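Local coordinates for protein valine-pyruvate aminotransferase (Salmonella typhimurium, PDB 3G7Q) that probably catalyses the pyridoxal 5'-phosphate-dependent transfer of an amino group from L-valine to pyruvate, giving 3-methyl-2-oxobutanoate and L-alanine, a step of alanine biosynthesis, at residues A[215-220]-A[241-246]; A[130-135]-A[183-188]. One frame throughout, in Å; residues are numbered along the deposited sequence. Where two conformers were deposited one is given.

Interaction 1. Residues A[215-220]-A[241-246]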
loop_
_atom_site.group_PDB
_atom_site.type_symbol
_atom_site.label_atom_id
_atom_site.label_comp_id
_atom_site.label_asym_id
_atom_site.label_seq_id
_atom_site.Cartn_x
_atom_site.Cartn_y
_atom_site.Cartn_z
ATOM N N PRO A 215 -7.191 20.069 11.974
ATOM C CA PRO A 215 -6.243 20.276 10.880
ATOM C C PRO A 215 -6.861 20.720 9.569
ATOM O O PRO A 215 -8.020 20.393 9.273
ATOM C CB PRO A 215 -5.652 18.879 10.650
ATOM C CG PRO A 215 -6.700 17.928 11.161
ATOM C CD PRO A 215 -7.376 18.639 12.294
ATOM N N LEU A 216 -6.066 21.438 8.788
ATOM C CA LEU A 216 -6.426 21.784 7.416
ATOM C C LEU A 216 -5.581 20.884 6.546
ATOM O O LEU A 216 -4.371 20.985 6.564
ATOM C CB LEU A 216 -6.118 23.236 7.090
ATOM C CG LEU A 216 -6.323 23.681 5.640
ATOM C CD1 LEU A 216 -7.747 23.367 5.154
ATOM C CD2 LEU A 216 -5.950 25.192 5.481
ATOM N N VAL A 217 -6.233 19.998 5.797
ATOM C CA VAL A 217 -5.549 19.020 4.979
ATOM C C VAL A 217 -5.592 19.518 3.543
ATOM O O VAL A 217 -6.672 19.841 3.038
ATOM C CB VAL A 217 -6.225 17.629 5.105
ATOM C CG1 VAL A 217 -5.456 16.591 4.309
ATOM C CG2 VAL A 217 -6.309 17.201 6.582
ATOM N N ILE A 218 -4.425 19.608 2.906
ATOM C CA ILE A 218 -4.304 20.083 1.522
ATOM C C ILE A 218 -3.654 19.018 0.638
ATOM O O ILE A 218 -2.512 18.615 0.859
ATOM C CB ILE A 218 -3.484 21.389 1.405
ATOM C CG1 ILE A 218 -4.020 22.451 2.373
ATOM C CG2 ILE A 218 -3.505 21.880 -0.053
ATOM C CD1 ILE A 218 -3.154 23.752 2.486
ATOM N N ASP A 219 -4.405 18.537 -0.339
ATOM C CA ASP A 219 -3.894 17.575 -1.282
ATOM C C ASP A 219 -3.181 18.352 -2.405
ATOM O O ASP A 219 -3.833 19.059 -3.182
ATOM C CB ASP A 219 -5.007 16.732 -1.849
ATOM C CG ASP A 219 -4.475 15.587 -2.699
ATOM O OD1 ASP A 219 -3.251 15.541 -2.951
ATOM O OD2 ASP A 219 -5.283 14.724 -3.064
ATOM N N ASN A 220 -1.852 18.197 -2.467
ATOM C CA ASN A 220 -0.944 18.906 -3.393
ATOM C C ASN A 220 -0.380 17.916 -4.431
ATOM O O ASN A 220 0.725 18.118 -4.934
ATOM C CB ASN A 220 0.180 19.526 -2.584
ATOM C CG ASN A 220 1.002 20.611 -3.319
ATOM O OD1 ASN A 220 2.221 20.490 -3.486
ATOM N ND2 ASN A 220 0.351 21.658 -3.712
ATOM N N ASN A 241 -0.342 23.405 11.730
ATOM C CA ASN A 241 -1.730 22.923 11.716
ATOM C C ASN A 241 -2.171 22.481 10.319
ATOM O O ASN A 241 -3.357 22.214 10.085
ATOM C CB ASN A 241 -2.697 23.985 12.220
ATOM C CG ASN A 241 -4.048 23.408 12.628
ATOM O OD1 ASN A 241 -4.100 22.404 13.309
ATOM N ND2 ASN A 241 -5.139 24.051 12.222
ATOM N N ILE A 242 -1.235 22.443 9.379
ATOM C CA ILE A 242 -1.551 22.009 8.024
ATOM C C ILE A 242 -0.965 20.627 7.774
ATOM O O ILE A 242 0.132 20.305 8.232
ATOM C CB ILE A 242 -1.073 23.015 6.979
ATOM C CG1 ILE A 242 -1.938 24.273 7.087
ATOM C CG2 ILE A 242 -1.187 22.414 5.563
ATOM C CD1 ILE A 242 -1.568 25.339 6.191
ATOM N N ILE A 243 -1.733 19.796 7.093
ATOM C CA ILE A 243 -1.291 18.471 6.676
ATOM C C ILE A 243 -1.265 18.542 5.153
ATOM O O ILE A 243 -2.300 18.721 4.534
ATOM C CB ILE A 243 -2.220 17.351 7.158
ATOM C CG1 ILE A 243 -2.380 17.378 8.704
ATOM C CG2 ILE A 243 -1.673 15.967 6.725
ATOM C CD1 ILE A 243 -3.430 16.389 9.210
ATOM N N LEU A 244 -0.085 18.374 4.564
ATOM C CA LEU A 244 0.108 18.529 3.126
ATOM C C LEU A 244 0.443 17.190 2.478
ATOM O O LEU A 244 1.445 16.584 2.854
ATOM C CB LEU A 244 1.233 19.547 2.930
ATOM C CG LEU A 244 1.754 19.961 1.559
ATOM C CD1 LEU A 244 0.608 20.390 0.695
ATOM C CD2 LEU A 244 2.780 21.097 1.757
ATOM N N CYS A 245 -0.362 16.752 1.497
ATOM C CA CYS A 245 -0.152 15.466 0.830
ATOM C C CYS A 245 0.429 15.713 -0.549
ATOM O O CYS A 245 -0.118 16.509 -1.318
ATOM C CB CYS A 245 -1.450 14.691 0.705
ATOM S SG CYS A 245 -2.183 14.367 2.339
HETATM N N MSE A 246 1.536 15.038 -0.845
HETATM C CA MSE A 246 2.207 15.139 -2.129
HETATM C C MSE A 246 2.371 13.736 -2.686
HETATM O O MSE A 246 2.172 12.746 -1.985
HETATM C CB MSE A 246 3.550 15.867 -1.985
HETATM C CG MSE A 246 3.404 17.301 -1.435
HETATM SE SE MSE A 246 5.141 18.158 -1.362
HETATM C CE MSE A 246 5.001 18.782 -3.538
#

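Interaction 2. Residues A[130-135]-A[183-188]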
loop_
_atom_site.group_PDB
_atom_site.type_symbol
_atom_site.label_atom_id
_atom_site.label_comp_id
_atom_site.label_asym_id
_atom_site.label_seq_id
_atom_site.Cartn_x
_atom_site.Cartn_y
_atom_site.Cartn_z
ATOM N N VAL A 130 -15.514 14.720 8.076
ATOM C CA VAL A 130 -14.557 15.391 7.198
ATOM C C VAL A 130 -15.360 16.429 6.438
ATOM O O VAL A 130 -16.350 16.098 5.787
ATOM C CB VAL A 130 -13.911 14.421 6.201
ATOM C CG1 VAL A 130 -13.037 15.178 5.186
ATOM C CG2 VAL A 130 -13.107 13.335 6.923
ATOM N N LEU A 131 -14.949 17.686 6.542
ATOM C CA LEU A 131 -15.603 18.770 5.799
ATOM C C LEU A 131 -14.807 19.146 4.532
ATOM O O LEU A 131 -13.610 19.414 4.621
ATOM C CB LEU A 131 -15.743 19.997 6.699
ATOM C CG LEU A 131 -16.258 21.273 6.004
ATOM C CD1 LEU A 131 -17.634 21.038 5.400
ATOM C CD2 LEU A 131 -16.258 22.472 6.977
ATOM N N PHE A 132 -15.484 19.136 3.379
ATOM C CA PHE A 132 -14.967 19.608 2.112
ATOM C C PHE A 132 -15.613 20.979 1.922
ATOM O O PHE A 132 -16.766 21.081 1.510
ATOM C CB PHE A 132 -15.303 18.672 0.953
ATOM C CG PHE A 132 -14.736 17.305 1.108
ATOM C CD1 PHE A 132 -13.376 17.085 0.988
ATOM C CD2 PHE A 132 -15.562 16.221 1.383
ATOM C CE1 PHE A 132 -12.844 15.836 1.140
ATOM C CE2 PHE A 132 -15.026 14.952 1.539
ATOM C CZ PHE A 132 -13.663 14.760 1.421
ATOM N N PRO A 133 -14.886 22.060 2.257
ATOM C CA PRO A 133 -15.527 23.378 2.143
ATOM C C PRO A 133 -15.711 23.872 0.718
ATOM O O PRO A 133 -16.432 24.847 0.493
ATOM C CB PRO A 133 -14.574 24.307 2.920
ATOM C CG PRO A 133 -13.277 23.632 2.902
ATOM C CD PRO A 133 -13.504 22.153 2.763
ATOM N N LEU A 134 -15.081 23.200 -0.233
ATOM C CA LEU A 134 -15.224 23.572 -1.624
ATOM C C LEU A 134 -15.415 22.293 -2.472
ATOM O O LEU A 134 -14.509 21.836 -3.135
ATOM C CB LEU A 134 -14.046 24.438 -2.088
ATOM C CG LEU A 134 -14.056 25.209 -3.443
ATOM C CD1 LEU A 134 -15.308 25.932 -3.689
ATOM C CD2 LEU A 134 -12.916 26.185 -3.475
ATOM N N ALA A 135 -16.627 21.782 -2.466
ATOM C CA ALA A 135 -16.971 20.680 -3.367
ATOM C C ALA A 135 -17.102 21.267 -4.775
ATOM O O ALA A 135 -17.461 22.428 -4.908
ATOM C CB ALA A 135 -18.260 20.036 -2.925
HETATM N N MSE A 183 -11.878 17.450 10.596
HETATM C CA MSE A 183 -10.848 18.009 9.729
HETATM C C MSE A 183 -11.481 18.687 8.540
HETATM O O MSE A 183 -12.616 18.377 8.166
HETATM C CB MSE A 183 -9.868 16.931 9.239
HETATM C CG MSE A 183 -10.493 15.668 8.700
HETATM SE SE MSE A 183 -9.121 14.450 7.924
HETATM C CE MSE A 183 -9.127 15.037 6.360
ATOM N N ILE A 184 -10.719 19.610 7.955
ATOM C CA ILE A 184 -11.132 20.369 6.788
ATOM C C ILE A 184 -10.208 19.901 5.670
ATOM O O ILE A 184 -8.994 19.890 5.845
ATOM C CB ILE A 184 -10.982 21.867 7.018
ATOM C CG1 ILE A 184 -11.811 22.298 8.238
ATOM C CG2 ILE A 184 -11.376 22.627 5.755
ATOM C CD1 ILE A 184 -11.756 23.812 8.577
ATOM N N CYS A 185 -10.780 19.528 4.533
ATOM C CA CYS A 185 -9.988 18.962 3.453
ATOM C C CYS A 185 -10.208 19.657 2.116
ATOM O O CYS A 185 -11.340 19.800 1.678
ATOM C CB CYS A 185 -10.345 17.488 3.327
ATOM S SG CYS A 185 -9.271 16.591 2.219
ATOM N N VAL A 186 -9.120 20.077 1.470
ATOM C CA VAL A 186 -9.168 20.727 0.168
ATOM C C VAL A 186 -8.009 20.172 -0.667
ATOM O O VAL A 186 -7.096 19.551 -0.141
ATOM C CB VAL A 186 -9.038 22.259 0.248
ATOM C CG1 VAL A 186 -10.180 22.873 0.997
ATOM C CG2 VAL A 186 -7.700 22.661 0.881
ATOM N N SER A 187 -8.074 20.350 -1.973
ATOM C CA SER A 187 -6.967 19.975 -2.864
ATOM C C SER A 187 -6.591 21.263 -3.580
ATOM O O SER A 187 -7.409 22.196 -3.636
ATOM C CB SER A 187 -7.367 18.874 -3.838
ATOM O OG SER A 187 -8.515 19.273 -4.582
ATOM N N ARG A 188 -5.359 21.350 -4.104
ATOM C CA ARG A 188 -4.919 22.561 -4.783
ATOM C C ARG A 188 -3.699 22.307 -5.643
ATOM O O ARG A 188 -2.605 22.123 -5.105
ATOM C CB ARG A 188 -4.565 23.644 -3.750
ATOM C CG ARG A 188 -4.428 25.048 -4.280
ATOM C CD ARG A 188 -3.904 25.960 -3.185
ATOM N NE ARG A 188 -4.183 27.361 -3.432
ATOM C CZ ARG A 188 -3.426 28.382 -3.010
ATOM N NH1 ARG A 188 -2.278 28.166 -2.371
ATOM N NH2 ARG A 188 -3.780 29.624 -3.259
HETATM O O HOH W 1 -13.069 21.055 -0.258
#

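Interaction 1. Residues A[215-220]-A[241-246]
Asn-241 O takes the first of five backbone hydrogen bonds that join 215-220 to 241-246, from Leu-216 N at 3.1 Å. Ile-243 N then gives to Leu-216 O, Ile-218 N to Ile-243 O (2.8 Å) and Cys-245 N to Ile-218 O, before Asn-220 N closes the series on Cys-245 O at 2.7 Å, a bond more bent (152° at the hydrogen) than the others. Val-217 and Asp-219 turn their backbone groups the other way, to segment 183-188, so both edges of 216-219 are used.

The polar side chains sit at the two ends. Asn-241 ND2 bonds to Ile-214 O, while Asp-219 OD1 accepts from Ala-221 N just past the strand. Asn-220 ND2 makes a weak bond to Arg-188 O.

Between them the residues are mostly beta-branched or leucine, suited to a buried sheet, with a small cysteine at Cys-245. Ile-243 has CG1 anti to its carbonyl carbon (chi1 -57°), which carries CD1 back to Pro-215 CB at 3.6 Å and Val-217 CG2 at 4.0 Å. Helix 107-118 packs on this face, Val-217 touching Phe-111 and Leu-114 and Ile-243 touching Phe-118. On the face of Leu-216 and Leu-244, Ile-218 CD1 reaches Ile-242 CG2 at 3.9 Å. Such in-register parallel pairing of adjacent central strands is characteristic of the large-domain sheet of class I pyridoxal-phosphate aminotransferases.

Interaction 2. Residues A[130-135]-A[183-188]
Leu-131 bonds to 183-188 through both its backbone groups: its N gives to Met-183 O at 2.9 Å in an almost straight bond (175° at the hydrogen), and its O receives Cys-185 N at 2.8 Å. The next donor position falls on Pro-133, which has no N-H, and the strands part. A water bridges the widening gap instead, accepting from Leu-134 N and donating to Cys-185 O, each at 2.9 Å. The buried carbonyl of Cys-185 is thus satisfied although the strands diverge.

The Pro-133 ring packs over the end of the paired region. Its CD lies 3.4 Å from Cys-185 O, while CG meets Ile-184 CG2 at 3.6 Å and also touches Val-186 CG1, the proline standing roughly at right angles to both side chains. Leu-205 of helix 199-211 covers Pro-133 and Val-186 on this side.

Val-130 and Met-183 share the other face, and the Phe-132 ring and Cys-185 meet beside them. Phe-132 brings the CD1-CE1 edge of its ring to Cys-185, with CE1 3.7 Å from CB and Cys-185 O at the edge, near the ring plane. In the conformer given, Cys-185 SG also makes a tentative, oblique sulfur-aromatic contact with that ring. Val-130 CG1 lies over one face of the ring toward its rim, and its other branch, CG2, packs on CG of selenomethionine Met-183, the two side chains running side by side. Val-130, Met-183 and Cys-185 pack on Phe-111, Phe-115 and Phe-118 of helix 107-118, their modest bulk probably leaving room for these aromatics, while Phe-132 meets Phe-151 edge-to-face. Parallel strands with helices on both faces are consistent with the alpha/beta/alpha large domain of the class I aminotransferases.

Overall arrangement
Interactions 1 and 2 are both buried and belong to one seven-stranded mixed sheet, where strands 181-187 and 216-219 are direct neighbours. Val-217 N and Asp-219 N probably bond to Ile-184 O and Val-186 O, so the four segments form a continuous parallel block, and Val-217 packs on Met-183. Helix 107-118 covers one face of both contacts, and helix 199-211 the other at interaction 2. Their chemistry differs with position: 215-220 and 241-246 stay paired along their whole length in the middle of the sheet, whereas 130-135 leaves 183-188 after two bonds, nearer the outermost strand 151-153, and the contact passes to side-chain packing and a water-mediated link.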